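Local structure of glycosyl hydrolase family 61, 2 protein (Heterobasidion irregulare TC 32-1, 5NNS) at residues Thr28-Arg31 / Glu32-Thr35; Ala73-Asn76 / Gln77-His80; Trp106-Ile109 / Asn110-Gly113; Gly117-Ser121 / Gly122-Met126; Val130-Asn133 / Asn134-Thr137. The protein oxidatively cleaves crystalline and amorphous polysaccharides at the C1 position of glycosidic bonds, using one bound copper ion together with a reductant and O2 or H2O2. One frame throughout, in Å; residues are numbered along the deposited sequence. Where two conformers were deposited one is given.

Interaction 1: residues Thr28-Arg31 / Glu32-Thr35; sequences TIQR and EWDT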
# COMPACT_ATOMS: atom_id res chain seq x y z
N THR A 28 -15.21 -5.55 -7.72
CA THR A 28 -13.88 -5.01 -7.97
C THR A 28 -12.79 -5.98 -7.57
O THR A 28 -13.01 -6.90 -6.78
CB THR A 28 -13.67 -3.66 -7.23
OG1 THR A 28 -12.29 -3.28 -7.27
CG2 THR A 28 -14.12 -3.74 -5.77
N ILE A 29 -11.59 -5.76 -8.12
CA ILE A 29 -10.40 -6.46 -7.65
C ILE A 29 -9.97 -5.99 -6.25
O ILE A 29 -9.23 -6.69 -5.56
CB ILE A 29 -9.20 -6.34 -8.63
CG1 ILE A 29 -8.75 -4.88 -8.82
CG2 ILE A 29 -9.55 -6.98 -9.96
CD1 ILE A 29 -7.38 -4.76 -9.46
N GLN A 30 -10.45 -4.81 -5.85
CA GLN A 30 -10.04 -4.18 -4.61
C GLN A 30 -10.84 -4.68 -3.40
O GLN A 30 -12.04 -4.95 -3.52
CB GLN A 30 -10.21 -2.66 -4.74
CG GLN A 30 -9.28 -1.88 -3.84
CD GLN A 30 -9.46 -0.39 -3.97
OE1 GLN A 30 -10.59 0.10 -4.08
NE2 GLN A 30 -8.36 0.35 -3.94
N ARG A 31 -10.17 -4.79 -2.26
CA ARG A 31 -10.83 -5.09 -0.99
C ARG A 31 -11.61 -3.87 -0.50
O ARG A 31 -11.25 -2.73 -0.80
CB ARG A 31 -9.81 -5.52 0.09
CG ARG A 31 -9.18 -6.88 -0.15
CD ARG A 31 -10.22 -7.98 -0.32
NE ARG A 31 -9.70 -9.32 -0.05
CZ ARG A 31 -9.60 -9.89 1.16
NH1 ARG A 31 -9.98 -9.25 2.27
NH2 ARG A 31 -9.10 -11.11 1.26
N GLU A 32 -12.69 -4.14 0.24
CA GLU A 32 -13.60 -3.09 0.69
C GLU A 32 -12.90 -2.14 1.64
O GLU A 32 -12.28 -2.58 2.60
CB GLU A 32 -14.82 -3.71 1.38
CG GLU A 32 -15.73 -2.73 2.13
CD GLU A 32 -16.97 -3.39 2.71
OE1 GLU A 32 -17.19 -4.60 2.45
OE2 GLU A 32 -17.72 -2.72 3.43
N TRP A 33 -13.00 -0.84 1.36
CA TRP A 33 -12.58 0.19 2.30
C TRP A 33 -13.68 1.24 2.35
O TRP A 33 -14.14 1.71 1.31
CB TRP A 33 -11.22 0.78 1.90
CG TRP A 33 -11.13 1.40 0.52
CD1 TRP A 33 -11.10 0.75 -0.68
CD2 TRP A 33 -11.02 2.79 0.22
NE1 TRP A 33 -10.99 1.65 -1.71
CE2 TRP A 33 -10.93 2.91 -1.18
CE3 TRP A 33 -10.98 3.96 1.00
CZ2 TRP A 33 -10.83 4.15 -1.83
CZ3 TRP A 33 -10.86 5.20 0.36
CH2 TRP A 33 -10.79 5.28 -1.04
N ASP A 34 -14.10 1.61 3.55
CA ASP A 34 -15.39 2.29 3.76
C ASP A 34 -15.38 3.82 3.91
O ASP A 34 -16.45 4.43 3.79
CB ASP A 34 -16.10 1.67 4.97
CG ASP A 34 -16.38 0.18 4.78
OD1 ASP A 34 -16.80 -0.21 3.68
OD2 ASP A 34 -16.17 -0.60 5.73
N THR A 35 -14.21 4.41 4.13
CA THR A 35 -14.12 5.86 4.33
C THR A 35 -12.79 6.39 3.84
O THR A 35 -11.83 5.64 3.66
CB THR A 35 -14.25 6.22 5.82
OG1 THR A 35 -14.10 7.63 5.99
CG2 THR A 35 -13.19 5.48 6.64
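W33 folds its CG back between its own backbone N and carbonyl carbon (chi1 58°), while Q30 swings CG away from its backbone N (chi1 -153°) and stays extended; together these settings bring indole and amide within bonding range. The setting is the long loop between strands 12-15 and 63-66 of the AA9 beta-sandwich, and it starts with an ST turn, in which T28 OG1 accepts from Q30 N at 2.8 Å. W33 NE1 donates to Q30 OE1 at 2.9 Å with a moderately bent N-H...O angle of 149°. The acceptor lies almost in the indole plane, but NE1 stands well above the carbonyl plane of Q30, and the amide and ring planes are nearly perpendicular. That steep approach fits the sharing of OE1, which also accepts from F17 N, while Q30 NE2 serves V4 O and Y7 OH. The buried amide is thus satisfied at both ends, and its rotation is fixed. R31 bends away from this pair; its guanidinium reaches C96 O, A99 O, G53 O and Q172 OE1. The W33 side chain packs on L5 and E169 and lies about 6 Å from that of Y20, which binds the glucan. At the edge of the indole, W33 CD1 lies 3.5 Å from R31 O.

Interaction 2: residues Ala73-Asn76 / Gln77-His80; sequences AYWN and QWPH. With CU (copper (II) ion), chain E; NAG (2-acetamido-2-deoxy-beta-D-glucopyranose), chain D.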
# COMPACT_ATOMS: atom_id res chain seq x y z
N ALA A 73 -1.53 2.50 -9.48
CA ALA A 73 -2.66 2.80 -8.61
C ALA A 73 -2.99 4.27 -8.78
O ALA A 73 -2.09 5.11 -8.83
CB ALA A 73 -2.30 2.50 -7.16
N TYR A 74 -4.29 4.58 -8.89
CA TYR A 74 -4.75 5.96 -9.06
C TYR A 74 -5.51 6.41 -7.82
O TYR A 74 -6.37 5.69 -7.33
CB TYR A 74 -5.64 6.08 -10.29
CG TYR A 74 -4.96 5.74 -11.60
CD1 TYR A 74 -4.26 6.71 -12.33
CD2 TYR A 74 -5.04 4.46 -12.12
CE1 TYR A 74 -3.65 6.39 -13.55
CE2 TYR A 74 -4.43 4.13 -13.32
CZ TYR A 74 -3.74 5.09 -14.04
OH TYR A 74 -3.15 4.74 -15.23
N TRP A 75 -5.18 7.61 -7.34
CA TRP A 75 -5.86 8.22 -6.19
C TRP A 75 -6.85 9.29 -6.63
O TRP A 75 -6.89 9.69 -7.81
CB TRP A 75 -4.84 8.84 -5.23
CG TRP A 75 -4.21 7.88 -4.27
CD1 TRP A 75 -4.50 7.74 -2.94
CD2 TRP A 75 -3.16 6.95 -4.55
NE1 TRP A 75 -3.71 6.77 -2.38
CE2 TRP A 75 -2.88 6.26 -3.35
CE3 TRP A 75 -2.44 6.62 -5.71
CZ2 TRP A 75 -1.90 5.27 -3.27
CZ3 TRP A 75 -1.46 5.62 -5.63
CH2 TRP A 75 -1.20 4.96 -4.41
N ASN A 76 -7.65 9.74 -5.67
CA ASN A 76 -8.35 11.02 -5.76
C ASN A 76 -7.32 12.16 -5.87
O ASN A 76 -6.11 11.93 -5.79
CB ASN A 76 -9.23 11.24 -4.52
CG ASN A 76 -8.45 11.15 -3.21
OD1 ASN A 76 -7.77 10.16 -2.95
ND2 ASN A 76 -8.56 12.18 -2.38
N GLN A 77 -7.80 13.39 -6.04
CA GLN A 77 -6.92 14.56 -5.96
C GLN A 77 -6.38 14.68 -4.53
O GLN A 77 -6.99 15.30 -3.67
CB GLN A 77 -7.65 15.82 -6.40
CG GLN A 77 -7.92 15.82 -7.90
CD GLN A 77 -8.70 17.02 -8.36
OE1 GLN A 77 -9.27 17.77 -7.56
NE2 GLN A 77 -8.74 17.21 -9.68
N TRP A 78 -5.23 14.03 -4.32
CA TRP A 78 -4.69 13.76 -3.00
C TRP A 78 -4.22 15.06 -2.35
O TRP A 78 -3.42 15.79 -2.95
CB TRP A 78 -3.56 12.73 -3.09
CG TRP A 78 -3.03 12.31 -1.76
CD1 TRP A 78 -1.82 12.60 -1.25
CD2 TRP A 78 -3.71 11.52 -0.78
NE1 TRP A 78 -1.69 12.05 0.01
CE2 TRP A 78 -2.84 11.38 0.31
CE3 TRP A 78 -4.98 10.93 -0.72
CZ2 TRP A 78 -3.19 10.66 1.47
CZ3 TRP A 78 -5.32 10.22 0.42
CH2 TRP A 78 -4.44 10.10 1.50
N PRO A 79 -4.73 15.37 -1.13
CA PRO A 79 -4.43 16.67 -0.49
C PRO A 79 -3.14 16.77 0.32
O PRO A 79 -2.77 17.87 0.72
CB PRO A 79 -5.63 16.87 0.43
CG PRO A 79 -6.03 15.48 0.80
CD PRO A 79 -5.77 14.63 -0.40
N HIS A 80 -2.45 15.66 0.58
CA HIS A 80 -1.27 15.68 1.44
C HIS A 80 0.01 15.44 0.66
O HIS A 80 0.01 14.72 -0.34
CB HIS A 80 -1.45 14.69 2.57
CG HIS A 80 -2.69 14.92 3.36
ND1 HIS A 80 -3.01 16.16 3.89
CD2 HIS A 80 -3.73 14.11 3.67
CE1 HIS A 80 -4.17 16.08 4.51
NE2 HIS A 80 -4.63 14.85 4.39
CU CU E . -6.38 13.77 4.91
C1 NAG D . -4.97 10.60 -14.83
C2 NAG D . -4.88 9.88 -16.17
C3 NAG D . -6.25 9.46 -16.67
C4 NAG D . -7.04 8.69 -15.60
C5 NAG D . -7.00 9.43 -14.26
C6 NAG D . -7.62 8.59 -13.15
C7 NAG D . -2.96 10.56 -17.59
C8 NAG D . -2.50 11.54 -18.62
N2 NAG D . -4.23 10.72 -17.17
O3 NAG D . -6.06 8.64 -17.82
O4 NAG D . -8.40 8.54 -16.01
O5 NAG D . -5.65 9.75 -13.91
O6 NAG D . -7.64 9.34 -11.94
O7 NAG D . -2.21 9.68 -17.18
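Next to the copper site, W75, from strand 70-75, meets W78 in the loop that delivers the metal ligand H80. The two indoles form an edge-to-face pair: the five-membered ring of W75 directs its edge at the six-membered ring of W78, with centroids 5.4 Å apart and planes at 65°. The nearest atoms are W75 CD1 and W78 CE3, at 3.9 Å. W78 gets there with CG opposite its backbone N (chi1 -175°), its side chain running in the same direction as that of W75. In the plane of the W78 ring, N76 OD1 lies 3.7 Å from CE3, its amide almost perpendicular to the indole. That amide is spoken for: OD1 accepts from G3 N and ND2 donates to H1 O, so N76 is a second-shell residue tying down the N-terminal segment that begins with H1. Here the loop, with Q77 at the centre of an inverse gamma turn, contributes to the histidine brace of the AA9 enzymes, in which H80 NE2 binds the copper at 2.1 Å and H1 N is a further ligand. P79 CD sits 3.5 Å above a face of the W78 ring, toward its rim, and the same indole meets Y167 edge-to-face.

Interaction 3: residues Trp106-Ile109 / Asn110-Gly113; sequences WFKI and NQVG. With AKR (acrylic acid), chain N.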
# COMPACT_ATOMS: atom_id res chain seq x y z
N TRP A 106 3.74 -10.09 4.58
CA TRP A 106 3.85 -8.96 3.66
C TRP A 106 5.30 -8.63 3.37
O TRP A 106 6.11 -8.53 4.30
CB TRP A 106 3.18 -7.73 4.26
CG TRP A 106 1.75 -7.96 4.49
CD1 TRP A 106 1.17 -8.45 5.63
CD2 TRP A 106 0.68 -7.75 3.56
NE1 TRP A 106 -0.19 -8.53 5.47
CE2 TRP A 106 -0.52 -8.12 4.20
CE3 TRP A 106 0.63 -7.28 2.24
CZ2 TRP A 106 -1.76 -8.03 3.58
CZ3 TRP A 106 -0.62 -7.18 1.62
CH2 TRP A 106 -1.79 -7.56 2.28
N PHE A 107 5.61 -8.44 2.09
CA PHE A 107 6.91 -7.94 1.65
C PHE A 107 6.74 -6.68 0.82
O PHE A 107 5.74 -6.51 0.11
CB PHE A 107 7.71 -9.02 0.89
CG PHE A 107 7.03 -9.54 -0.35
CD1 PHE A 107 6.08 -10.56 -0.27
CD2 PHE A 107 7.34 -9.02 -1.60
CE1 PHE A 107 5.46 -11.04 -1.41
CE2 PHE A 107 6.72 -9.50 -2.75
CZ PHE A 107 5.77 -10.52 -2.65
N LYS A 108 7.74 -5.81 0.90
CA LYS A 108 7.73 -4.49 0.28
C LYS A 108 8.46 -4.53 -1.07
O LYS A 108 9.61 -4.95 -1.14
CB LYS A 108 8.42 -3.52 1.23
CG LYS A 108 8.20 -2.05 0.92
CD LYS A 108 9.01 -1.17 1.86
CE LYS A 108 8.43 -1.10 3.27
NZ LYS A 108 9.29 -0.31 4.19
N ILE A 109 7.77 -4.13 -2.14
CA ILE A 109 8.38 -4.12 -3.49
C ILE A 109 8.84 -2.74 -3.96
O ILE A 109 9.65 -2.64 -4.88
CB ILE A 109 7.47 -4.75 -4.57
CG1 ILE A 109 6.13 -4.01 -4.71
CG2 ILE A 109 7.25 -6.23 -4.27
CD1 ILE A 109 5.39 -4.36 -5.99
N ASN A 110 8.31 -1.68 -3.34
CA ASN A 110 8.68 -0.32 -3.72
C ASN A 110 8.37 0.65 -2.59
O ASN A 110 7.35 0.53 -1.92
CB ASN A 110 7.92 0.08 -4.99
CG ASN A 110 8.20 1.52 -5.41
OD1 ASN A 110 7.36 2.39 -5.23
ND2 ASN A 110 9.39 1.77 -5.93
N GLN A 111 9.27 1.61 -2.37
CA GLN A 111 8.96 2.75 -1.53
C GLN A 111 9.77 3.96 -1.95
O GLN A 111 10.85 3.82 -2.53
CB GLN A 111 9.24 2.44 -0.06
CG GLN A 111 10.72 2.26 0.26
CD GLN A 111 10.97 1.78 1.67
OE1 GLN A 111 10.05 1.71 2.49
NE2 GLN A 111 12.23 1.46 1.97
N VAL A 112 9.23 5.14 -1.68
CA VAL A 112 9.96 6.40 -1.83
C VAL A 112 9.57 7.27 -0.65
O VAL A 112 8.39 7.59 -0.46
CB VAL A 112 9.64 7.12 -3.16
CG1 VAL A 112 10.52 8.37 -3.31
CG2 VAL A 112 9.87 6.20 -4.36
N GLY A 113 10.57 7.64 0.15
CA GLY A 113 10.38 8.46 1.34
C GLY A 113 10.84 9.87 1.05
O GLY A 113 10.38 10.49 0.09
CA AKR N . 14.79 0.82 4.60
CB AKR N . 15.90 0.39 5.18
C AKR N . 13.46 0.59 5.22
O AKR N . 13.37 -0.01 6.31
OXT AKR N . 12.43 1.01 4.64
O HOH W 1 11.43 -0.66 -5.96
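Among direct hydrogen bonds, K108 NZ gives one to Q111 OE1 at 2.7 Å, the ammonium tilted 34° from the carbonyl plane. K108 bends at chi3 (-75°), which turns the chain end toward the extended Q111. NZ also donates to the carbonyl oxygens of P218 and P220, so three oxygens grip it and fix the end of a buried chain. The other end of the Q111 amide is used as well: NE2 donates to OXT of the bound acrylic acid at 2.7 Å, with an N-H...O angle of 161°. Electrostatics probably add to this, since K108 NZ lies 3.4 Å from the same OXT. In van der Waals contact, the lysine methylene K108 CD also rests against the Q111 amide, 3.1 Å from OE1. Water mediates a further link: one molecule donates to I109 O at 2.9 Å and accepts from N110 ND2 at 3.2 Å. N110 OD1 takes a hydrogen bond from W136 NE1 of strand 135-139, so both ends of this amide have partners. In backbone pairing, I109 and N110 both face V87 of strand 85-91. That doubled register is a classic beta bulge, interrupting strand 106-116 just where K108 and Q111 line the acrylic acid pocket.

Interaction 4: residues Gly117-Ser121 / Gly122-Met126; sequences GTLTS and GTWGM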
# COMPACT_ATOMS: atom_id res chain seq x y z
N GLY A 117 16.21 17.28 0.54
CA GLY A 117 15.79 18.39 1.39
C GLY A 117 15.50 17.93 2.80
O GLY A 117 15.89 16.84 3.23
N THR A 118 14.81 18.80 3.53
CA THR A 118 14.51 18.56 4.93
C THR A 118 13.11 18.01 5.05
O THR A 118 12.32 18.07 4.10
CB THR A 118 14.60 19.85 5.74
OG1 THR A 118 13.65 20.79 5.23
CG2 THR A 118 16.01 20.45 5.65
N LEU A 119 12.78 17.50 6.24
CA LEU A 119 11.44 16.96 6.50
C LEU A 119 10.34 17.95 6.12
O LEU A 119 9.32 17.57 5.54
CB LEU A 119 11.29 16.57 7.98
CG LEU A 119 12.16 15.46 8.57
CD1 LEU A 119 11.90 15.37 10.07
CD2 LEU A 119 11.91 14.11 7.91
N THR A 120 10.57 19.23 6.43
CA THR A 120 9.55 20.28 6.28
C THR A 120 9.54 21.07 4.97
O THR A 120 8.52 21.69 4.64
CB THR A 120 9.67 21.29 7.43
OG1 THR A 120 10.99 21.85 7.43
CG2 THR A 120 9.39 20.62 8.75
N SER A 121 10.66 21.06 4.24
CA SER A 121 10.78 21.77 2.95
C SER A 121 11.28 20.90 1.78
O SER A 121 11.52 21.42 0.69
CB SER A 121 11.71 22.98 3.11
OG SER A 121 13.07 22.59 3.01
N GLY A 122 11.37 19.59 1.98
CA GLY A 122 11.97 18.68 1.00
C GLY A 122 10.97 18.08 0.02
O GLY A 122 9.80 18.46 -0.02
N THR A 123 11.46 17.15 -0.79
CA THR A 123 10.64 16.43 -1.75
C THR A 123 10.37 15.03 -1.21
O THR A 123 11.31 14.28 -0.93
CB THR A 123 11.36 16.33 -3.11
OG1 THR A 123 11.58 17.64 -3.62
CG2 THR A 123 10.52 15.53 -4.12
N TRP A 124 9.09 14.70 -1.10
CA TRP A 124 8.64 13.39 -0.64
C TRP A 124 7.98 12.60 -1.77
O TRP A 124 7.46 13.18 -2.72
CB TRP A 124 7.62 13.55 0.49
CG TRP A 124 8.16 14.11 1.78
CD1 TRP A 124 8.23 15.43 2.14
CD2 TRP A 124 8.65 13.37 2.89
NE1 TRP A 124 8.76 15.55 3.41
CE2 TRP A 124 9.03 14.30 3.89
CE3 TRP A 124 8.83 12.00 3.14
CZ2 TRP A 124 9.56 13.90 5.11
CZ3 TRP A 124 9.37 11.61 4.35
CH2 TRP A 124 9.73 12.56 5.33
N GLY A 125 8.00 11.27 -1.65
CA GLY A 125 7.26 10.39 -2.55
C GLY A 125 5.79 10.77 -2.71
O GLY A 125 5.24 10.70 -3.81
N MET A 126 5.17 11.19 -1.61
CA MET A 126 3.76 11.58 -1.63
C MET A 126 3.53 12.83 -2.48
O MET A 126 2.51 12.92 -3.17
CB MET A 126 3.25 11.82 -0.21
CG MET A 126 1.73 11.81 -0.09
SD MET A 126 1.21 12.02 1.63
CE MET A 126 1.84 10.51 2.35
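W124 meets L119 along the pyrrole and benzene sides of its indole. From CB, the chain sets CG beside the backbone N and opposite the carbonyl carbon (chi1 -67°), which brings the ring edge up to the preceding turn. CD1 is the first ring atom to come near, 4.2 Å from L119 O. Next to it, NE1 donates to L119 O at 3.0 Å with an N-H...O angle of 155°; the oxygen lies in the indole plane, while NE1 is tilted 26° from the plane of the carbonyl. Farther out, CZ2 and CH2 each lie 3.7 Å from L119 CD2, so the leucine methyl abuts the CZ2-CH2 edge, just beyond the polar bond.

The turn so bridged joins strand 106-116 to the short strand 123-124 in a beta hairpin, and W124 is the N-cap residue of helix 125-131. Its loop is tight: G122 N makes a weak hydrogen bond to T118 O at 2.8 Å, and G117 CA approaches G122 CA to 3.9 Å. A CB on G122 would collide with T118 O, and one on G117 with G122 CA, consistent with glycine at both places.

A leucine in place of W124 has no N-H to offer, so L119 O would probably be left without this donor and a gap would be likely to open beside L119 CD2. Y215 meets the indole edge-to-face, and T120 places its side chain beside E210 and Y207, two residues that bind the glucan.

Interaction 5: residues Val130-Asn133 / Asn134-Thr137; sequences VANN and NSWT. With NAG (2-acetamido-2-deoxy-beta-D-glucopyranose), chain D; GOL (glycerol), chain M.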
# COMPACT_ATOMS: atom_id res chain seq x y z
N VAL A 130 1.28 12.98 -6.08
CA VAL A 130 0.34 14.06 -6.43
C VAL A 130 0.70 14.65 -7.80
O VAL A 130 -0.16 14.80 -8.67
CB VAL A 130 0.31 15.17 -5.35
CG1 VAL A 130 -0.49 16.38 -5.81
CG2 VAL A 130 -0.24 14.64 -4.03
N ALA A 131 1.99 14.95 -7.99
CA ALA A 131 2.50 15.56 -9.23
C ALA A 131 2.37 14.67 -10.46
O ALA A 131 2.28 15.18 -11.58
CB ALA A 131 3.96 15.96 -9.06
N ASN A 132 2.35 13.35 -10.26
CA ASN A 132 2.19 12.38 -11.33
C ASN A 132 0.72 11.98 -11.48
O ASN A 132 0.39 10.79 -11.43
CB ASN A 132 3.07 11.15 -11.04
CG ASN A 132 3.00 10.09 -12.13
OD1 ASN A 132 2.94 10.41 -13.31
ND2 ASN A 132 2.98 8.83 -11.72
N ASN A 133 -0.16 12.97 -11.67
CA ASN A 133 -1.59 12.73 -11.87
C ASN A 133 -2.22 11.91 -10.73
O ASN A 133 -3.06 11.03 -10.97
CB ASN A 133 -1.81 12.04 -13.24
CG ASN A 133 -3.27 11.99 -13.67
OD1 ASN A 133 -4.04 12.91 -13.42
ND2 ASN A 133 -3.65 10.89 -14.33
N ASN A 134 -1.80 12.18 -9.50
CA ASN A 134 -2.30 11.48 -8.32
C ASN A 134 -2.23 9.96 -8.48
O ASN A 134 -3.23 9.26 -8.26
CB ASN A 134 -3.72 11.91 -8.00
CG ASN A 134 -3.81 13.39 -7.75
OD1 ASN A 134 -3.39 13.87 -6.69
ND2 ASN A 134 -4.36 14.13 -8.70
N SER A 135 -1.05 9.47 -8.87
CA SER A 135 -0.88 8.05 -9.17
C SER A 135 0.52 7.56 -8.85
O SER A 135 1.45 8.35 -8.69
CB SER A 135 -1.21 7.76 -10.64
OG SER A 135 -0.24 8.33 -11.50
N TRP A 136 0.66 6.24 -8.75
CA TRP A 136 1.93 5.62 -8.42
C TRP A 136 2.13 4.36 -9.27
O TRP A 136 1.30 3.44 -9.24
CB TRP A 136 1.95 5.25 -6.94
CG TRP A 136 3.31 5.01 -6.41
CD1 TRP A 136 3.89 3.79 -6.11
CD2 TRP A 136 4.28 6.00 -6.10
NE1 TRP A 136 5.16 3.98 -5.63
CE2 TRP A 136 5.43 5.33 -5.61
CE3 TRP A 136 4.30 7.40 -6.20
CZ2 TRP A 136 6.58 6.01 -5.23
CZ3 TRP A 136 5.45 8.08 -5.80
CH2 TRP A 136 6.57 7.38 -5.33
N THR A 137 3.23 4.33 -10.02
CA THR A 137 3.53 3.22 -10.91
C THR A 137 4.85 2.55 -10.51
O THR A 137 5.88 3.22 -10.36
CB THR A 137 3.59 3.69 -12.37
OG1 THR A 137 2.35 4.33 -12.70
CG2 THR A 137 3.80 2.50 -13.32
C1 NAG D . -4.97 10.60 -14.83
C2 NAG D . -4.88 9.88 -16.17
C3 NAG D . -6.25 9.46 -16.67
C4 NAG D . -7.04 8.69 -15.60
C5 NAG D . -7.00 9.43 -14.26
C6 NAG D . -7.62 8.59 -13.15
C7 NAG D . -2.96 10.56 -17.59
C8 NAG D . -2.50 11.54 -18.62
N2 NAG D . -4.23 10.72 -17.17
O3 NAG D . -6.06 8.64 -17.82
O4 NAG D . -8.40 8.54 -16.01
O5 NAG D . -5.65 9.75 -13.91
O6 NAG D . -7.64 9.34 -11.94
O7 NAG D . -2.21 9.68 -17.18
C1 GOL M . -6.60 12.84 -11.54
O1 GOL M . -5.34 12.62 -10.90
C2 GOL M . -7.52 13.61 -10.59
O2 GOL M . -8.17 14.67 -11.31
C3 GOL M . -8.57 12.67 -9.99
O3 GOL M . -7.94 11.61 -9.26
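The flat side-chain amides of N132 and N134 find partners at their edges. N132 ND2 makes a weak bond to S135 O, and the same serine returns to the N132 backbone, S135 OG donating to N132 O nearly along the C=O axis at a very short 2.5 Å. N134 sets CG beside its backbone N (chi1 -59°), which directs OD1 to W78 N, whose hydrogen bond it accepts; V130 CG1 packs 3.9 Å from that oxygen. At its other end, N134 ND2 donates to O1 of a glycerol, probably from the crystallisation liquor, at 2.8 Å and an angle of 169°. An alanine here lacks the amide and would probably leave W78 N without its acceptor and the copper-side loop less firmly tied to this turn. The third amide, that of N133, carries the N-glycan, its ND2 joined to NAG C1 in the Asn-X-Ser sequon formed with N134 and S135. In the backbone, N134 N donates to V130 O at 3.2 Å. N133 and N134 both have positive phi, which turns the chain sharply. In this way helix 125-131 ends and strand 135-139, outermost in its four-stranded sheet, begins; it pairs antiparallel with strand 70-75 through backbone bonds of N134 to W75 and W136 to A73.

How the interactions relate
From the N terminus the five contacts follow in series; none nests or crosses, since each joins neighbouring residues. Interaction 1 shapes the loop after strand 12-15 and touches none of the others, interaction 2 coming closest at about 6 Å between nearest atoms. Interaction 2 turns strand 70-75 into the copper loop. Interaction 3 bends strand 106-116, interaction 4 closes the hairpin to strand 123-124, and interaction 5 leads helix 125-131, which it shares with interaction 4, into strand 135-139. Interactions 2 and 3 do not touch, but M126 packs on W78 and H80, G113 O probably bonds G125 N, strands 70-75 and 135-139 pair, and W136 links the two sheets directly, reaching N110 and V112.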